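Uncharacterized protein Sortase B (Clostridium perfringens, PDB 5YFK) is a class B sortase, a cysteine transpeptidase that, as in its family, probably cleaves a sorting signal and joins surface proteins to the cell wall. Local coordinates at residues A[159-162]-A[163-166]; A[170-173]-A[174-178]. The protein carries 1 engineered substitution. One frame throughout, in Å; residues are numbered along the deposited sequence.

Contact 1. Residues A[159-162]-A[163-166]; sequences NAKD and LESE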
ATOM      1  N   ASN A 159      -7.091  11.745  12.506  1.00 18.94           N
ATOM      2  CA  ASN A 159      -6.159  12.836  12.452  1.00 20.09           C
ATOM      3  C   ASN A 159      -4.720  12.346  12.183  1.00 15.40           C
ATOM      4  O   ASN A 159      -4.270  11.382  12.794  1.00 19.30           O
ATOM      5  CB  ASN A 159      -6.216  13.548  13.796  1.00 22.85           C
ATOM      6  CG  ASN A 159      -5.126  14.557  13.943  1.00 21.04           C
ATOM      7  OD1 ASN A 159      -4.032  14.227  14.403  1.00 26.70           O
ATOM      8  ND2 ASN A 159      -5.386  15.769  13.506  1.00 26.80           N
ATOM      9  N   ALA A 160      -3.958  13.100  11.404  1.00 18.73           N
ATOM     10  CA  ALA A 160      -2.639  12.633  10.989  1.00 18.10           C
ATOM     11  C   ALA A 160      -1.666  12.465  12.159  1.00 25.68           C
ATOM     12  O   ALA A 160      -0.831  11.565  12.163  1.00 19.17           O
ATOM     13  CB  ALA A 160      -2.057  13.547   9.942  1.00 18.65           C
ATOM     14  N   LYS A 161      -1.712  13.376  13.123  1.00 22.09           N
ATOM     15  CA  LYS A 161      -0.816  13.262  14.272  1.00 22.66           C
ATOM     16  C   LYS A 161      -1.073  12.025  15.137  1.00 20.98           C
ATOM     17  O   LYS A 161      -0.132  11.368  15.582  1.00 28.32           O
ATOM     18  CB  LYS A 161      -0.885  14.535  15.117  1.00 22.91           C
ATOM     19  CG  LYS A 161      -0.323  15.749  14.414  1.00 23.86           C
ATOM     20  CD  LYS A 161       1.180  15.658  14.306  1.00 27.04           C
ATOM     21  CE  LYS A 161       1.776  16.902  13.703  1.00 31.09           C
ATOM     22  NZ  LYS A 161       3.198  16.657  13.338  1.00 40.60           N
ATOM     23  N   ASP A 162      -2.329  11.677  15.362  1.00 23.13           N
ATOM     24  CA  ASP A 162      -2.639  10.447  16.053  1.00 26.14           C
ATOM     25  C   ASP A 162      -2.168   9.228  15.295  1.00 26.64           C
ATOM     26  O   ASP A 162      -1.588   8.306  15.855  1.00 21.93           O
ATOM     27  CB  ASP A 162      -4.139  10.329  16.271  1.00 29.32           C
ATOM     28  CG  ASP A 162      -4.547  10.790  17.641  1.00 34.64           C
ATOM     29  OD1 ASP A 162      -3.643  11.164  18.431  1.00 33.29           O
ATOM     30  OD2 ASP A 162      -5.765  10.829  17.906  1.00 22.97           O
ATOM     31  N   LEU A 163      -2.381   9.253  13.993  1.00 24.46           N
ATOM     32  CA  LEU A 163      -2.007   8.127  13.168  1.00 18.04           C
ATOM     33  C   LEU A 163      -0.514   7.872  13.250  1.00 15.78           C
ATOM     34  O   LEU A 163      -0.057   6.727  13.328  1.00 16.89           O
ATOM     35  CB  LEU A 163      -2.446   8.381  11.732  1.00 15.29           C
ATOM     36  CG  LEU A 163      -2.252   7.148  10.864  1.00 17.40           C
ATOM     37  CD1 LEU A 163      -3.070   5.998  11.431  1.00 16.79           C
ATOM     38  CD2 LEU A 163      -2.620   7.460   9.418  1.00 18.05           C
ATOM     39  N   GLU A 164       0.254   8.943  13.150  1.00 19.35           N
ATOM     40  CA  GLU A 164       1.707   8.871  13.118  1.00 21.42           C
ATOM     41  C   GLU A 164       2.288   8.266  14.396  1.00 25.39           C
ATOM     42  O   GLU A 164       3.221   7.454  14.324  1.00 27.45           O
ATOM     43  CB  GLU A 164       2.236  10.288  12.896  1.00 28.06           C
ATOM     44  CG  GLU A 164       3.678  10.389  12.491  1.00 44.53           C
ATOM     45  CD  GLU A 164       4.164  11.818  12.573  1.00 47.23           C
ATOM     46  OE1 GLU A 164       3.321  12.717  12.793  1.00 50.13           O
ATOM     47  OE2 GLU A 164       5.390  12.025  12.518  1.00 63.41           O
ATOM     48  N   SER A 165       1.496   8.350  15.458  1.00 28.75           N
ATOM     49  CA  SER A 165       1.881   7.830  16.750  1.00 30.47           C
ATOM     50  C   SER A 165       1.437   6.383  16.917  1.00 32.47           C
ATOM     51  O   SER A 165       1.949   5.686  17.792  1.00 25.30           O
ATOM     52  CB  SER A 165       1.282   8.691  17.873  1.00 40.21           C
ATOM     53  OG  SER A 165      -0.119   8.462  18.021  1.00 32.01           O
ATOM     54  N   GLU A 166       0.402   5.979  16.182  1.00 19.39           N
ATOM     55  CA  GLU A 166      -0.174   4.652  16.342  1.00 20.29           C
ATOM     56  C   GLU A 166       0.490   3.611  15.436  1.00 15.24           C
ATOM     57  O   GLU A 166       0.591   2.446  15.818  1.00 16.12           O
ATOM     58  CB  GLU A 166      -1.685   4.671  16.083  1.00 22.68           C
ATOM     59  CG  GLU A 166      -2.498   5.362  17.160  1.00 30.52           C
ATOM     60  CD  GLU A 166      -3.855   5.789  16.659  1.00 34.24           C
ATOM     61  OE1 GLU A 166      -4.106   5.660  15.439  1.00 28.30           O
ATOM     62  OE2 GLU A 166      -4.657   6.287  17.471  1.00 38.09           O
TER
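Lys161 and Glu164 lie side by side on the outer flank of the short N-capped helix 160-166, which follows directly on the strand 146-159 of the sortase beta fold. Both side chains point the same way. The lysine chain bends at chi2 (-71°) and then runs straight, while the glutamate is extended beyond CG. OE1 is the carboxylate oxygen nearer the lysine: it lies 3.9 Å from Lys161 CD and 4.0 Å from Lys161 NZ, a long salt bridge on an exposed flank. The first turn closes through backbone bonds from Leu163 N to Asn159 O and from Glu164 N to Ala160 O. Asn159 is the N-cap. Its OD1 takes the N-H of Asp162 in the carbonyl plane, on a lone pair, at 3.2 Å, and accepts a weaker, more bent bond from Lys161 N. Leu163 turns its branched end away from this turn, to Tyr156 and Glu158 of strand 146-159 and to Val219 and Arg217 of strand 216-225. Arg217 is the predicted transition-state stabiliser, so the buried leucine fits the helix against the sheet beside the probable active site. Ala160 also touches that arginine. At the other end of the turn, Glu166 sends its carboxylate back past the Asp162 carbonyl; OE2 makes a salt bridge with Lys187 and remains 4.7 Å from Asp162 OD2, a like-charged neighbour. Lys187 would probably offset part of this repulsion and of that from Glu158, whose carboxylate lies close to OE1. Asp162 O is gripped twice by Ser165 and receives a weak third bond from Glu166 N. The serine N-H approaches from above the carbonyl plane, and the hydroxyl, rotated to lie between its own backbone N and carbonyl carbon (chi1 74°), puts Ser165 OG 2.6 Å from Asp162 O, tilted 22° from that plane.

Contact 2. Residues A[170-173]-A[174-178]; sequences KFSN and KEDYE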
ATOM      1  N   LYS A 170       7.206  -2.634  13.859  1.00 19.15           N
ATOM      2  CA  LYS A 170       8.088  -3.426  14.686  1.00 22.39           C
ATOM      3  C   LYS A 170       7.298  -3.759  15.926  1.00 20.18           C
ATOM      4  O   LYS A 170       6.687  -2.872  16.501  1.00 23.73           O
ATOM      5  CB  LYS A 170       9.318  -2.610  15.110  1.00 28.76           C
ATOM      6  CG  LYS A 170      10.214  -2.169  13.963  1.00 31.68           C
ATOM      7  CD  LYS A 170      10.808  -3.376  13.246  1.00 41.70           C
ATOM      8  CE  LYS A 170      11.924  -2.994  12.277  1.00 45.60           C
ATOM      9  NZ  LYS A 170      11.407  -2.357  11.034  1.00 47.43           N
ATOM     10  N   PHE A 171       7.357  -5.018  16.365  1.00 28.17           N
ATOM     11  CA  PHE A 171       6.685  -5.420  17.601  1.00 29.08           C
ATOM     12  C   PHE A 171       7.612  -6.106  18.620  1.00 42.38           C
ATOM     13  O   PHE A 171       8.467  -6.901  18.251  1.00 42.30           O
ATOM     14  CB  PHE A 171       5.494  -6.303  17.268  1.00 23.59           C
ATOM     15  CG  PHE A 171       4.471  -5.613  16.409  1.00 19.93           C
ATOM     16  CD1 PHE A 171       3.573  -4.743  16.975  1.00 19.27           C
ATOM     17  CD2 PHE A 171       4.589  -5.636  15.020  1.00 16.16           C
ATOM     18  CE1 PHE A 171       2.723  -3.990  16.182  1.00 22.59           C
ATOM     19  CE2 PHE A 171       3.762  -4.873  14.219  1.00 17.21           C
ATOM     20  CZ  PHE A 171       2.860  -4.006  14.803  1.00 18.96           C
ATOM     21  N   SER A 172       7.436  -5.788  19.904  1.00 43.95           N
ATOM     22  CA  SER A 172       8.251  -6.417  20.950  1.00 55.81           C
ATOM     23  C   SER A 172       8.055  -7.928  20.897  1.00 51.02           C
ATOM     24  O   SER A 172       8.958  -8.664  20.503  1.00 63.61           O
ATOM     25  CB  SER A 172       7.861  -5.883  22.332  1.00 58.73           C
ATOM     26  OG  SER A 172       8.250  -4.524  22.487  1.00 60.67           O
ATOM     27  N   ASN A 173       6.800  -8.339  21.036  1.00 41.37           N
ATOM     28  CA  ASN A 173       6.449  -9.748  21.172  1.00 42.37           C
ATOM     29  C   ASN A 173       5.090  -9.998  20.556  1.00 34.27           C
ATOM     30  O   ASN A 173       4.432  -9.057  20.116  1.00 28.33           O
ATOM     31  CB  ASN A 173       6.430 -10.158  22.650  1.00 34.20           C
ATOM     32  CG  ASN A 173       5.617  -9.208  23.513  1.00 40.63           C
ATOM     33  OD1 ASN A 173       4.458  -8.932  23.226  1.00 29.93           O
ATOM     34  ND2 ASN A 173       6.190  -8.792  24.637  1.00 48.69           N
ATOM     35  N   LYS A 174       4.671 -11.262  20.587  1.00 33.14           N
ATOM     36  CA  LYS A 174       3.382 -11.705  20.070  1.00 35.71           C
ATOM     37  C   LYS A 174       2.205 -10.940  20.689  1.00 26.52           C
ATOM     38  O   LYS A 174       1.229 -10.612  20.001  1.00 22.59           O
ATOM     39  CB  LYS A 174       3.219 -13.197  20.372  1.00 48.23           C
ATOM     40  CG  LYS A 174       2.094 -13.885  19.621  1.00 65.59           C
ATOM     41  CD  LYS A 174       2.579 -14.454  18.292  1.00 69.83           C
ATOM     42  CE  LYS A 174       3.288 -15.784  18.473  1.00 59.11           C
ATOM     43  NZ  LYS A 174       3.989 -16.193  17.224  1.00 64.45           N
ATOM     44  N   GLU A 175       2.209 -10.861  22.018  1.00 25.31           N
ATOM     45  CA  GLU A 175       1.160 -10.167  22.771  1.00 25.76           C
ATOM     46  C   GLU A 175       0.968  -8.721  22.283  1.00 23.38           C
ATOM     47  O   GLU A 175      -0.171  -8.227  22.142  1.00 25.16           O
ATOM     48  CB  GLU A 175       1.542 -10.166  24.267  1.00 33.58           C
ATOM     49  CG  GLU A 175       0.589  -9.412  25.181  1.00 47.72           C
ATOM     50  CD  GLU A 175       0.996  -9.491  26.650  1.00 65.29           C
ATOM     51  OE1 GLU A 175       1.526 -10.549  27.059  1.00 68.70           O
ATOM     52  OE2 GLU A 175       0.801  -8.497  27.391  1.00 61.58           O
ATOM     53  N   ASP A 176       2.080  -8.020  22.122  1.00 21.43           N
ATOM     54  CA  ASP A 176       2.070  -6.634  21.652  1.00 22.48           C
ATOM     55  C   ASP A 176       1.493  -6.553  20.247  1.00 19.51           C
ATOM     56  O   ASP A 176       0.742  -5.641  19.931  1.00 17.70           O
ATOM     57  CB  ASP A 176       3.487  -6.068  21.642  1.00 25.99           C
ATOM     58  CG  ASP A 176       4.038  -5.820  23.045  1.00 40.77           C
ATOM     59  OD1 ASP A 176       3.313  -6.054  24.040  1.00 39.53           O
ATOM     60  OD2 ASP A 176       5.200  -5.366  23.149  1.00 55.27           O
ATOM     61  N   TYR A 177       1.824  -7.535  19.415  1.00 20.20           N
ATOM     62  CA  TYR A 177       1.293  -7.587  18.041  1.00 17.03           C
ATOM     63  C   TYR A 177      -0.190  -7.910  18.031  1.00 17.11           C
ATOM     64  O   TYR A 177      -0.962  -7.338  17.263  1.00 14.52           O
ATOM     65  CB  TYR A 177       2.044  -8.637  17.247  1.00 15.66           C
ATOM     66  CG  TYR A 177       1.664  -8.709  15.776  1.00 19.37           C
ATOM     67  CD1 TYR A 177       1.507  -7.559  15.015  1.00 17.55           C
ATOM     68  CD2 TYR A 177       1.360  -9.922  15.192  1.00 19.09           C
ATOM     69  CE1 TYR A 177       1.219  -7.633  13.661  1.00 19.93           C
ATOM     70  CE2 TYR A 177       1.015 -10.006  13.861  1.00 19.36           C
ATOM     71  CZ  TYR A 177       0.961  -8.865  13.092  1.00 15.93           C
ATOM     72  OH  TYR A 177       0.551  -8.977  11.773  1.00 16.85           O
ATOM     73  N   GLU A 178      -0.595  -8.871  18.846  1.00 17.77           N
ATOM     74  CA  GLU A 178      -1.986  -9.196  18.924  1.00 19.58           C
ATOM     75  C   GLU A 178      -2.802  -7.961  19.346  1.00 17.28           C
ATOM     76  O   GLU A 178      -3.874  -7.677  18.810  1.00 21.89           O
ATOM     77  CB  GLU A 178      -2.211 -10.343  19.901  1.00 23.56           C
ATOM     78  CG  GLU A 178      -3.666 -10.767  19.994  1.00 30.51           C
ATOM     79  CD  GLU A 178      -4.224 -11.299  18.681  1.00 45.96           C
ATOM     80  OE1 GLU A 178      -3.439 -11.542  17.741  1.00 52.61           O
ATOM     81  OE2 GLU A 178      -5.457 -11.475  18.579  1.00 59.21           O
TER
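Phe171 meets Tyr177 in an edge-to-face pair where the loop after helix 160-166 turns into helix 174-186. From Phe171 CB, which lies 4.2 Å from Tyr177 CB, the ring is carried against Tyr177 with CG beside the backbone N (chi1 -60°). CG then faces Tyr177 CD1, and CD1 of the phenylalanine reaches Tyr177 CA at 3.8 Å. Farther out, CD2 and CE2 each come to 3.6 Å from Tyr177 CD1. CE1 and CZ are slightly farther from that atom, and CE1 lies in plane at the edge of the tyrosine ring. Tyr177 CD1 therefore sits over the centre of the phenylalanine face, 3.5 Å above its plane. The two planes are inclined at 54°, with centroids 4.8 Å apart. Tyr180 also meets the Phe171 ring, while Tyr177 OH is hydrogen-bonded to Asp201 O. Beside the rings, Asn173 is the N-cap: its OD1 accepts from Asp176 N at 2.8 Å, nearly in line with the side-chain C=O bond. Asn173 O takes the N-H of Tyr177 and closes the first turn of the helix. The chemistry is thus divided: the amide oxygen and backbone carbonyl of Asn173 satisfy N-H groups at the start of the helix, while the aromatic pair, held by dispersion and the electrostatics of a ring edge on a ring face, fastens the incoming loop to the helix.

Contacts 1 and 2 both lie at the surface, each with one buried residue, and their centres are about 19 Å apart. Each starts a helix with an asparagine N-cap, and the two helices, 160-166 and 174-186, follow one another in the chain. Their settings differ. Contact 1 stays almost wholly within one short helix set against strands 146-159 and 216-225 beside Arg217, the predicted transition-state stabiliser, and it is mostly polar, with its buried leucine directed to the sheet. Contact 2 joins a loop to a helix away from the predicted sites, and adds an aromatic pair to its cap. The caps differ too: Asn159 OD1 takes two N-H groups, one weakly, and Asn173 OD1 takes one.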